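Local coordinates for alpha-glucosidase ([Eubacterium] rectale, PDB 6PNR), which probably hydrolyses alpha-linked sulfoquinovosides derived from sulfolipid, acting as a sulfoquinovosidase of glycoside hydrolase family 31, at residues A[92-97]-A[203-208]; A[55-60]-A[71-76]; A[31-36]-A[96-101]; A[18-23]-A[104-109]. All coordinates share one frame; numbering follows the deposited sequence.

Contact 1: residues A[92-97]-A[203-208]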
# COMPACT_ATOMS: atom_id res chain seq x y z
N PHE A 92 -6.46 -27.37 -20.64
CA PHE A 92 -7.19 -27.53 -19.39
C PHE A 92 -8.69 -27.52 -19.66
O PHE A 92 -9.20 -26.60 -20.30
CB PHE A 92 -6.87 -26.41 -18.39
CG PHE A 92 -5.45 -26.43 -17.91
CD1 PHE A 92 -5.04 -27.34 -16.96
CD2 PHE A 92 -4.52 -25.54 -18.43
CE1 PHE A 92 -3.73 -27.36 -16.52
CE2 PHE A 92 -3.22 -25.55 -18.00
CZ PHE A 92 -2.82 -26.46 -17.04
N GLU A 93 -9.38 -28.55 -19.17
CA GLU A 93 -10.83 -28.59 -19.18
C GLU A 93 -11.35 -28.40 -17.76
O GLU A 93 -10.92 -29.10 -16.84
CB GLU A 93 -11.33 -29.92 -19.76
CG GLU A 93 -12.84 -29.98 -19.92
CD GLU A 93 -13.31 -31.28 -20.53
OE1 GLU A 93 -12.46 -32.11 -20.91
OE2 GLU A 93 -14.55 -31.47 -20.62
N GLN A 94 -12.26 -27.45 -17.60
CA GLN A 94 -12.83 -27.13 -16.29
C GLN A 94 -14.09 -27.96 -16.06
O GLN A 94 -15.08 -27.81 -16.79
CB GLN A 94 -13.13 -25.64 -16.21
CG GLN A 94 -13.98 -25.22 -15.02
CD GLN A 94 -14.06 -23.71 -14.90
OE1 GLN A 94 -13.55 -22.98 -15.75
NE2 GLN A 94 -14.69 -23.23 -13.83
N LYS A 95 -14.06 -28.81 -15.03
CA LYS A 95 -15.17 -29.69 -14.68
C LYS A 95 -16.01 -29.19 -13.51
O LYS A 95 -17.04 -29.80 -13.20
CB LYS A 95 -14.64 -31.10 -14.34
CG LYS A 95 -13.78 -31.75 -15.44
CD LYS A 95 -14.58 -31.96 -16.72
CE LYS A 95 -15.84 -32.78 -16.47
NZ LYS A 95 -16.76 -32.77 -17.64
N ASP A 96 -15.60 -28.11 -12.85
CA ASP A 96 -16.36 -27.51 -11.76
C ASP A 96 -16.50 -26.02 -12.06
O ASP A 96 -15.51 -25.30 -12.06
CB ASP A 96 -15.67 -27.74 -10.41
CG ASP A 96 -16.51 -27.26 -9.22
OD1 ASP A 96 -17.46 -26.47 -9.42
OD2 ASP A 96 -16.20 -27.66 -8.07
N ASP A 97 -17.74 -25.57 -12.29
CA ASP A 97 -17.96 -24.20 -12.75
C ASP A 97 -17.71 -23.16 -11.66
O ASP A 97 -17.58 -21.97 -11.98
CB ASP A 97 -19.39 -24.05 -13.28
CG ASP A 97 -19.76 -25.13 -14.27
OD1 ASP A 97 -18.88 -25.56 -15.06
OD2 ASP A 97 -20.94 -25.55 -14.26
N TRP A 203 -7.10 -15.57 -13.14
CA TRP A 203 -8.47 -15.39 -12.64
C TRP A 203 -9.52 -16.04 -13.55
O TRP A 203 -10.62 -15.51 -13.76
CB TRP A 203 -8.78 -13.91 -12.42
CG TRP A 203 -8.09 -13.37 -11.20
CD1 TRP A 203 -7.15 -14.01 -10.43
CD2 TRP A 203 -8.30 -12.09 -10.58
NE1 TRP A 203 -6.75 -13.20 -9.39
CE2 TRP A 203 -7.45 -12.02 -9.46
CE3 TRP A 203 -9.11 -10.99 -10.88
CZ2 TRP A 203 -7.38 -10.89 -8.63
CZ3 TRP A 203 -9.04 -9.87 -10.06
CH2 TRP A 203 -8.18 -9.83 -8.95
N GLU A 204 -9.15 -17.20 -14.09
CA GLU A 204 -10.02 -18.13 -14.80
C GLU A 204 -9.22 -19.42 -14.94
O GLU A 204 -8.01 -19.44 -14.73
CB GLU A 204 -10.43 -17.61 -16.18
CG GLU A 204 -9.35 -17.79 -17.24
CD GLU A 204 -9.82 -17.39 -18.62
OE1 GLU A 204 -11.05 -17.21 -18.80
OE2 GLU A 204 -8.97 -17.24 -19.52
N VAL A 205 -9.91 -20.50 -15.29
CA VAL A 205 -9.20 -21.69 -15.73
C VAL A 205 -8.70 -21.42 -17.14
O VAL A 205 -9.52 -21.27 -18.06
CB VAL A 205 -10.08 -22.95 -15.67
CG1 VAL A 205 -9.32 -24.14 -16.21
CG2 VAL A 205 -10.57 -23.19 -14.23
N PRO A 206 -7.39 -21.35 -17.38
CA PRO A 206 -6.91 -20.98 -18.71
C PRO A 206 -7.10 -22.11 -19.70
O PRO A 206 -7.01 -23.29 -19.36
CB PRO A 206 -5.41 -20.71 -18.47
CG PRO A 206 -5.07 -21.64 -17.36
CD PRO A 206 -6.29 -21.69 -16.46
N LYS A 207 -7.34 -21.73 -20.96
CA LYS A 207 -7.51 -22.73 -22.02
C LYS A 207 -6.29 -23.63 -22.13
O LYS A 207 -6.41 -24.85 -22.30
CB LYS A 207 -7.77 -22.06 -23.36
CG LYS A 207 -9.21 -21.61 -23.57
CD LYS A 207 -9.40 -20.96 -24.95
CE LYS A 207 -8.85 -19.53 -25.00
NZ LYS A 207 -9.62 -18.58 -24.12
N GLN A 208 -5.10 -23.05 -22.02
CA GLN A 208 -3.90 -23.79 -22.38
C GLN A 208 -2.68 -23.10 -21.80
O GLN A 208 -2.64 -21.86 -21.69
CB GLN A 208 -3.75 -23.91 -23.91
CG GLN A 208 -2.52 -24.63 -24.37
CD GLN A 208 -2.31 -24.52 -25.88
OE1 GLN A 208 -1.56 -23.66 -26.36
NE2 GLN A 208 -2.98 -25.38 -26.63
O HOH W 1 -12.66 -20.36 -15.81

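Contact 2: residues A[55-60]-A[71-76]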
# COMPACT_ATOMS: atom_id res chain seq x y z
N PHE A 55 -7.25 -24.57 -2.75
CA PHE A 55 -6.82 -25.88 -2.28
C PHE A 55 -6.09 -26.60 -3.40
O PHE A 55 -6.41 -26.41 -4.58
CB PHE A 55 -8.01 -26.71 -1.78
CG PHE A 55 -9.18 -26.73 -2.70
CD1 PHE A 55 -9.26 -27.64 -3.74
CD2 PHE A 55 -10.23 -25.84 -2.53
CE1 PHE A 55 -10.35 -27.66 -4.59
CE2 PHE A 55 -11.32 -25.85 -3.37
CZ PHE A 55 -11.38 -26.77 -4.40
N PRO A 56 -5.09 -27.41 -3.06
CA PRO A 56 -4.39 -28.18 -4.09
C PRO A 56 -5.26 -29.31 -4.62
O PRO A 56 -6.14 -29.82 -3.93
CB PRO A 56 -3.16 -28.72 -3.36
CG PRO A 56 -3.60 -28.82 -1.93
CD PRO A 56 -4.55 -27.67 -1.71
N LEU A 57 -5.01 -29.68 -5.86
CA LEU A 57 -5.75 -30.75 -6.50
C LEU A 57 -5.05 -32.09 -6.28
O LEU A 57 -3.81 -32.15 -6.21
CB LEU A 57 -5.89 -30.49 -8.00
CG LEU A 57 -6.75 -29.29 -8.40
CD1 LEU A 57 -6.74 -29.16 -9.91
CD2 LEU A 57 -8.15 -29.46 -7.87
N LYS A 58 -5.84 -33.15 -6.19
CA LYS A 58 -5.34 -34.52 -6.11
C LYS A 58 -5.37 -35.15 -7.50
O LYS A 58 -6.40 -35.06 -8.19
CB LYS A 58 -6.16 -35.36 -5.14
CG LYS A 58 -6.02 -34.99 -3.68
CD LYS A 58 -6.87 -35.92 -2.81
CE LYS A 58 -6.54 -35.77 -1.33
NZ LYS A 58 -5.22 -36.38 -0.98
N LEU A 59 -4.26 -35.76 -7.91
CA LEU A 59 -4.18 -36.50 -9.17
C LEU A 59 -4.82 -37.87 -8.99
O LEU A 59 -4.26 -38.72 -8.29
CB LEU A 59 -2.73 -36.63 -9.62
CG LEU A 59 -2.44 -37.41 -10.91
CD1 LEU A 59 -3.22 -36.86 -12.10
CD2 LEU A 59 -0.94 -37.42 -11.22
N THR A 60 -5.97 -38.09 -9.62
CA THR A 60 -6.74 -39.31 -9.39
C THR A 60 -6.79 -40.26 -10.59
O THR A 60 -7.27 -41.38 -10.44
CB THR A 60 -8.18 -38.96 -8.99
OG1 THR A 60 -8.76 -38.11 -9.99
CG2 THR A 60 -8.21 -38.26 -7.65
N LEU A 71 -4.26 -36.06 -17.42
CA LEU A 71 -4.27 -36.03 -15.96
C LEU A 71 -5.65 -35.56 -15.49
O LEU A 71 -6.05 -34.42 -15.78
CB LEU A 71 -3.18 -35.10 -15.42
CG LEU A 71 -1.76 -35.23 -15.97
CD1 LEU A 71 -0.86 -34.21 -15.30
CD2 LEU A 71 -1.20 -36.63 -15.77
N CYS A 72 -6.37 -36.43 -14.79
CA CYS A 72 -7.65 -36.09 -14.18
C CYS A 72 -7.42 -35.71 -12.72
O CYS A 72 -6.72 -36.43 -11.99
CB CYS A 72 -8.63 -37.26 -14.28
SG CYS A 72 -8.90 -37.84 -15.98
N PHE A 73 -7.99 -34.58 -12.31
CA PHE A 73 -7.85 -34.05 -10.95
C PHE A 73 -9.25 -33.99 -10.35
O PHE A 73 -9.91 -32.95 -10.41
CB PHE A 73 -7.20 -32.67 -10.94
CG PHE A 73 -5.81 -32.65 -11.46
CD1 PHE A 73 -4.74 -32.97 -10.64
CD2 PHE A 73 -5.55 -32.29 -12.78
CE1 PHE A 73 -3.44 -32.94 -11.12
CE2 PHE A 73 -4.27 -32.26 -13.26
CZ PHE A 73 -3.20 -32.59 -12.43
N GLU A 74 -9.68 -35.11 -9.78
CA GLU A 74 -11.00 -35.22 -9.16
C GLU A 74 -12.09 -34.76 -10.12
O GLU A 74 -12.05 -35.08 -11.31
CB GLU A 74 -11.03 -34.42 -7.86
CG GLU A 74 -10.15 -35.01 -6.76
CD GLU A 74 -9.64 -33.97 -5.77
OE1 GLU A 74 -8.73 -33.18 -6.13
OE2 GLU A 74 -10.16 -33.94 -4.63
N SER A 75 -13.06 -34.01 -9.61
CA SER A 75 -14.09 -33.41 -10.45
C SER A 75 -13.84 -31.93 -10.71
O SER A 75 -14.79 -31.15 -10.81
CB SER A 75 -15.47 -33.62 -9.82
OG SER A 75 -15.91 -34.96 -9.99
N TYR A 76 -12.58 -31.53 -10.83
CA TYR A 76 -12.23 -30.12 -10.99
C TYR A 76 -11.61 -29.80 -12.35
O TYR A 76 -12.10 -28.92 -13.05
CB TYR A 76 -11.27 -29.69 -9.87
CG TYR A 76 -11.87 -29.73 -8.48
CD1 TYR A 76 -12.95 -28.92 -8.14
CD2 TYR A 76 -11.36 -30.58 -7.51
CE1 TYR A 76 -13.50 -28.97 -6.86
CE2 TYR A 76 -11.89 -30.63 -6.24
CZ TYR A 76 -12.95 -29.83 -5.92
OH TYR A 76 -13.46 -29.91 -4.65

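Contact 3: residues A[31-36]-A[96-101]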
# COMPACT_ATOMS: atom_id res chain seq x y z
N VAL A 31 -6.74 -24.60 -7.12
CA VAL A 31 -7.92 -23.94 -7.65
C VAL A 31 -8.66 -23.30 -6.49
O VAL A 31 -8.43 -23.64 -5.33
CB VAL A 31 -8.84 -24.92 -8.40
CG1 VAL A 31 -8.08 -25.52 -9.56
CG2 VAL A 31 -9.29 -26.02 -7.46
N GLY A 32 -9.54 -22.37 -6.81
CA GLY A 32 -10.30 -21.76 -5.75
C GLY A 32 -11.30 -20.75 -6.26
O GLY A 32 -11.62 -20.70 -7.44
N VAL A 33 -11.79 -19.96 -5.31
CA VAL A 33 -12.86 -19.00 -5.53
C VAL A 33 -12.42 -17.66 -4.94
O VAL A 33 -12.00 -17.60 -3.78
CB VAL A 33 -14.17 -19.47 -4.88
CG1 VAL A 33 -15.30 -18.47 -5.16
CG2 VAL A 33 -14.53 -20.89 -5.36
N GLY A 34 -12.50 -16.60 -5.75
CA GLY A 34 -12.23 -15.27 -5.28
C GLY A 34 -13.32 -14.31 -5.71
O GLY A 34 -14.14 -14.61 -6.59
N GLN A 35 -13.33 -13.14 -5.07
CA GLN A 35 -14.24 -12.04 -5.41
C GLN A 35 -13.41 -10.76 -5.49
O GLN A 35 -12.99 -10.23 -4.46
CB GLN A 35 -15.37 -11.90 -4.39
CG GLN A 35 -16.29 -10.68 -4.64
CD GLN A 35 -16.91 -10.67 -6.04
OE1 GLN A 35 -17.67 -11.58 -6.40
NE2 GLN A 35 -16.59 -9.64 -6.84
N GLU A 36 -13.18 -10.28 -6.71
CA GLU A 36 -12.28 -9.16 -6.90
C GLU A 36 -12.98 -7.84 -6.60
O GLU A 36 -14.21 -7.74 -6.60
CB GLU A 36 -11.74 -9.14 -8.33
CG GLU A 36 -12.79 -8.84 -9.37
CD GLU A 36 -13.53 -10.09 -9.86
OE1 GLU A 36 -13.34 -11.18 -9.27
OE2 GLU A 36 -14.29 -9.97 -10.83
N ASP A 96 -15.60 -28.11 -12.85
CA ASP A 96 -16.36 -27.51 -11.76
C ASP A 96 -16.50 -26.02 -12.06
O ASP A 96 -15.51 -25.30 -12.06
CB ASP A 96 -15.67 -27.74 -10.41
CG ASP A 96 -16.51 -27.26 -9.22
OD1 ASP A 96 -17.46 -26.47 -9.42
OD2 ASP A 96 -16.20 -27.66 -8.07
N ASP A 97 -17.74 -25.57 -12.29
CA ASP A 97 -17.96 -24.20 -12.75
C ASP A 97 -17.71 -23.16 -11.66
O ASP A 97 -17.58 -21.97 -11.98
CB ASP A 97 -19.39 -24.05 -13.28
CG ASP A 97 -19.76 -25.13 -14.27
OD1 ASP A 97 -18.88 -25.56 -15.06
OD2 ASP A 97 -20.94 -25.55 -14.26
N ARG A 98 -17.66 -23.57 -10.39
CA ARG A 98 -17.45 -22.64 -9.29
C ARG A 98 -16.06 -22.02 -9.30
O ARG A 98 -15.87 -20.94 -8.72
CB ARG A 98 -17.66 -23.33 -7.95
CG ARG A 98 -19.07 -23.75 -7.63
CD ARG A 98 -19.13 -24.41 -6.26
NE ARG A 98 -18.79 -23.48 -5.18
CZ ARG A 98 -17.64 -23.49 -4.51
NH1 ARG A 98 -16.70 -24.38 -4.81
NH2 ARG A 98 -17.43 -22.61 -3.55
N ILE A 99 -15.09 -22.70 -9.90
CA ILE A 99 -13.71 -22.25 -9.85
C ILE A 99 -13.56 -20.99 -10.68
O ILE A 99 -13.96 -20.96 -11.86
CB ILE A 99 -12.78 -23.36 -10.36
CG1 ILE A 99 -12.85 -24.57 -9.44
CG2 ILE A 99 -11.35 -22.86 -10.50
CD1 ILE A 99 -12.07 -25.75 -9.96
N ASN A 100 -13.01 -19.93 -10.08
CA ASN A 100 -12.59 -18.77 -10.84
C ASN A 100 -11.17 -18.31 -10.48
O ASN A 100 -10.77 -17.21 -10.88
CB ASN A 100 -13.58 -17.61 -10.69
CG ASN A 100 -13.68 -17.07 -9.27
OD1 ASN A 100 -12.97 -17.49 -8.36
ND2 ASN A 100 -14.57 -16.11 -9.08
N ARG A 101 -10.40 -19.14 -9.77
CA ARG A 101 -9.01 -18.85 -9.46
C ARG A 101 -8.19 -20.10 -9.71
O ARG A 101 -8.56 -21.19 -9.27
CB ARG A 101 -8.83 -18.39 -8.00
CG ARG A 101 -9.57 -17.08 -7.63
CD ARG A 101 -9.02 -15.86 -8.36
NE ARG A 101 -9.70 -14.61 -7.96
CZ ARG A 101 -10.66 -14.03 -8.67
NH1 ARG A 101 -11.07 -14.57 -9.82
NH2 ARG A 101 -11.22 -12.90 -8.24
O HOH W 2 -12.98 -13.15 -11.52

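Contact 4: residues A[18-23]-A[104-109]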
# COMPACT_ATOMS: atom_id res chain seq x y z
N ARG A 18 14.28 -30.48 -14.18
CA ARG A 18 12.84 -30.67 -13.99
C ARG A 18 12.16 -29.30 -13.93
O ARG A 18 12.51 -28.47 -13.09
CB ARG A 18 12.58 -31.46 -12.71
CG ARG A 18 11.15 -31.96 -12.55
CD ARG A 18 10.96 -32.74 -11.26
NE ARG A 18 11.36 -31.98 -10.08
CZ ARG A 18 12.48 -32.20 -9.39
NH1 ARG A 18 13.30 -33.17 -9.77
NH2 ARG A 18 12.78 -31.45 -8.33
N ILE A 19 11.21 -29.06 -14.83
CA ILE A 19 10.48 -27.79 -14.82
C ILE A 19 9.04 -27.92 -14.34
O ILE A 19 8.46 -26.92 -13.91
CB ILE A 19 10.52 -27.09 -16.19
CG1 ILE A 19 9.78 -27.90 -17.24
CG2 ILE A 19 11.96 -26.82 -16.63
CD1 ILE A 19 9.51 -27.10 -18.50
N LEU A 20 8.44 -29.11 -14.40
CA LEU A 20 7.09 -29.32 -13.90
C LEU A 20 7.07 -30.54 -13.00
O LEU A 20 7.75 -31.54 -13.27
CB LEU A 20 6.06 -29.52 -15.02
CG LEU A 20 5.71 -28.33 -15.91
CD1 LEU A 20 4.54 -28.68 -16.82
CD2 LEU A 20 5.37 -27.09 -15.07
N GLU A 21 6.28 -30.47 -11.93
CA GLU A 21 6.08 -31.62 -11.07
C GLU A 21 4.71 -31.54 -10.43
O GLU A 21 4.27 -30.46 -10.02
CB GLU A 21 7.16 -31.71 -9.98
CG GLU A 21 6.98 -32.90 -9.04
CD GLU A 21 8.00 -32.93 -7.92
OE1 GLU A 21 8.96 -32.13 -7.97
OE2 GLU A 21 7.83 -33.75 -6.99
N HIS A 22 4.03 -32.69 -10.36
CA HIS A 22 2.86 -32.85 -9.51
C HIS A 22 3.01 -34.12 -8.70
O HIS A 22 3.03 -35.22 -9.27
CB HIS A 22 1.55 -32.90 -10.30
CG HIS A 22 0.36 -33.11 -9.41
ND1 HIS A 22 -0.34 -32.06 -8.86
CD2 HIS A 22 -0.21 -34.24 -8.94
CE1 HIS A 22 -1.32 -32.53 -8.10
NE2 HIS A 22 -1.26 -33.85 -8.14
N SER A 23 3.12 -33.98 -7.39
CA SER A 23 3.00 -35.08 -6.45
C SER A 23 2.12 -34.61 -5.31
O SER A 23 1.75 -33.43 -5.24
CB SER A 23 4.37 -35.55 -5.95
OG SER A 23 5.11 -34.47 -5.42
N PHE A 104 -0.97 -22.14 -11.02
CA PHE A 104 -0.15 -23.14 -11.69
C PHE A 104 1.29 -22.96 -11.23
O PHE A 104 1.84 -21.85 -11.31
CB PHE A 104 -0.25 -22.99 -13.22
CG PHE A 104 0.48 -24.07 -13.98
CD1 PHE A 104 -0.13 -25.27 -14.26
CD2 PHE A 104 1.78 -23.87 -14.42
CE1 PHE A 104 0.53 -26.27 -14.96
CE2 PHE A 104 2.46 -24.86 -15.12
CZ PHE A 104 1.83 -26.06 -15.39
N ARG A 105 1.91 -24.04 -10.76
CA ARG A 105 3.27 -23.96 -10.27
C ARG A 105 4.27 -24.53 -11.26
O ARG A 105 4.02 -25.55 -11.91
CB ARG A 105 3.40 -24.67 -8.93
CG ARG A 105 2.73 -23.89 -7.82
CD ARG A 105 3.26 -24.31 -6.50
NE ARG A 105 2.77 -23.47 -5.42
CZ ARG A 105 3.03 -23.72 -4.15
NH1 ARG A 105 3.77 -24.78 -3.84
NH2 ARG A 105 2.58 -22.93 -3.21
N VAL A 106 5.41 -23.86 -11.37
CA VAL A 106 6.52 -24.29 -12.20
C VAL A 106 7.71 -24.55 -11.29
O VAL A 106 8.07 -23.68 -10.48
CB VAL A 106 6.87 -23.24 -13.27
CG1 VAL A 106 8.06 -23.69 -14.06
CG2 VAL A 106 5.69 -22.97 -14.17
N ALA A 107 8.34 -25.71 -11.44
CA ALA A 107 9.50 -26.05 -10.64
C ALA A 107 10.66 -25.10 -10.94
O ALA A 107 10.92 -24.76 -12.10
CB ALA A 107 9.93 -27.50 -10.90
N ALA A 108 11.37 -24.69 -9.90
CA ALA A 108 12.45 -23.73 -10.07
C ALA A 108 13.53 -24.00 -9.04
O ALA A 108 13.34 -24.77 -8.09
CB ALA A 108 11.94 -22.29 -9.95
N ASP A 109 14.68 -23.36 -9.21
CA ASP A 109 15.73 -23.40 -8.21
C ASP A 109 16.22 -21.98 -7.94
O ASP A 109 15.90 -21.04 -8.67
CB ASP A 109 16.88 -24.33 -8.62
CG ASP A 109 17.57 -23.90 -9.90
OD1 ASP A 109 17.65 -22.68 -10.19
OD2 ASP A 109 18.06 -24.78 -10.63

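Contact 1: residues A[92-97]-A[203-208]
F92 meets K207 and P206 near the end of strand 87-94, where the loop 203-207 leads into its antiparallel neighbour 208-213, in the eight-stranded sheet of the beta-sandwich that forms the N-terminal part of the chain. A single direct hydrogen bond joins the two segments, a nearly straight one (171° at the hydrogen) from F92 N to K207 O over 3.0 Å. The F92 side chain turns toward the incoming loop. Its CG lies beside the backbone N and anti to the carbonyl carbon (chi1 -65°), which presents the CD2 edge of the ring to P206 O, while CB lies 3.3 Å from that same oxygen. Beyond it, F92 CD2 reaches P206 CG at 4.1 Å, and F102 meets the F92 ring edge-to-face. Q94 behaves differently. With chi1 at 168° its chain runs out extended across V205, so that the amide rests against one methyl: OE1 is 3.4 Å from V205 CG2. The other methyl, V205 CG1, turns to F92 CB at 4.0 Å. Both ends of the Q94 amide are used. NE2 donates to D96 O, which lies in the amide plane, helping fix the carboxamide's rotation, and OE1 accepts from a water, 2.8 Å away, that itself accepts from V205 N.

Contact 2: residues A[55-60]-A[71-76]
L57 packs against F73 and Y76 at a crossing between the two sheets of the beta-sandwich: residues 55-60 lead from strand 44-56 in one sheet to strand 61-64 in the other, beside the end of strand 68-73. The apolar side is close-fitting. L57 splits its two methyls, CD1 lying 3.7 Å from F73 CB and CD2 only 3.4 Å from Y76 CD2. L59 comes over one face of the F73 ring with its CD1, which also touches L71 CB at 3.8 Å. F55 approaches Y76 from the opposite direction and sets CE1 above the tyrosine ring, 3.6 Å from Y76 CZ, the two ring planes inclined at 55°. Toward solvent the packing gives way to polar links. The K58 side chain leads away, leaving its NZ 6.6 Å from E74 OE2, while its backbone N donates to E74 OE1 from above the carboxylate plane. T60 ties the outer edge: its backbone N donates to C72 O at 3.0 Å. Its hydroxyl, held between the backbone N and the carbonyl carbon (chi1 55°), gives a weak second bond to that oxygen and accepts from E74 N, with OG1 and N 3.1 Å apart.

Contact 3: residues A[31-36]-A[96-101]
G32 O is gripped by two successive amides, N100 N at 3.1 Å and, more weakly, R101 N, with the first donor nearly in line with the carbonyl bond. G32 N returns a bond to R101 O, completing an antiparallel hydrogen-bonded pair. Two residues along the strand, the N100 carboxamide clasps the backbone of G34. With chi1 at 64° its CG is tucked between the backbone N and the carbonyl carbon, which brings OD1 to 2.8 Å from G34 N, which meets it in the carbonyl plane, on a lone pair, and ND2 to 2.9 Å from G34 O. Because N100 and R101 both face G32, this is a classic beta bulge, set where strand 101-107 joins strand 29-41 in the six-stranded sheet of the N-terminal sandwich. R101 folds back at chi2 (-66°) and lays its guanidinium over G34, which has no side chain to obstruct it. At the edge of that group NH2 forms a salt bridge with E36 OE1 at 2.9 Å, and also pairs with D49; a water links NH1 to the same E36 oxygen. Just before the bulge, I99 CD1 packs 3.7 Å from V31 CB, while R98, whose guanidinium pairs with E53, passes near V33 CG2 at 3.8 Å from its NH2.

Contact 4: residues A[18-23]-A[104-109]
A107, L20 and I19 carry this contact between strands of two different sheets in the N-terminal beta-sandwich. Strand 17-22 is the last of a small three-stranded antiparallel sheet, strand 101-107 belongs to the six-stranded one, and the axes of the short segments 18-22 and 104-107 run at 133° to each other and approach to 4.5 Å. Such a steep crossing brings the backbones within bonding distance near one point. There A107 N donates to I19 O at 2.8 Å, a bent bond (137° at the hydrogen) whose donor stands above the carbonyl plane. The small A107 side chain points toward the partner strand and fits its CB against two carbonyls, 3.4 Å from I19 O and 3.5 Å from R18 O. I19 meets the other strand chiefly through its backbone, for its side chain leads off toward Y178 and I211. I19 and L20 both face L12 of the neighbouring strand 10-14, a classic beta bulge. The L20 side chain sets off away from strand 101-107, but with CG beside the backbone N (chi1 -69°) its end swings back. CD2 then sits 3.7 Å from F104 CE2, the two side chains crossing at about a right angle, and 4.2 Å from V106 CG2. R105 O, buried by the contact and with no hydrogen-bond partner in the model, lies 3.8 Å from L20 CD2.

All four contacts lie in the N-terminal beta-sandwich, on the same side of the chain's centre, with contacts 3 and 4 furthest apart at about 22 Å between centres. None includes a residue of the inhibitor pocket, whose lining residues fall between Q273 and H523, in the TIM-barrel part of the chain. Contacts 1 and 3, with centres about 10 Å apart, share D96 and D97, and W203 lies on R101 as a cation-pi partner. Contact 2 sits about 12 Å from contact 1, centre to centre, and a backbone hydrogen bond joins K95 N to Y76 O, 2.8 Å apart; another joins F55 N to V31 O of contact 3. Contact 4 joins contact 2 where H22 meets F73 edge-to-face, and contact 1 where F92 touches F104.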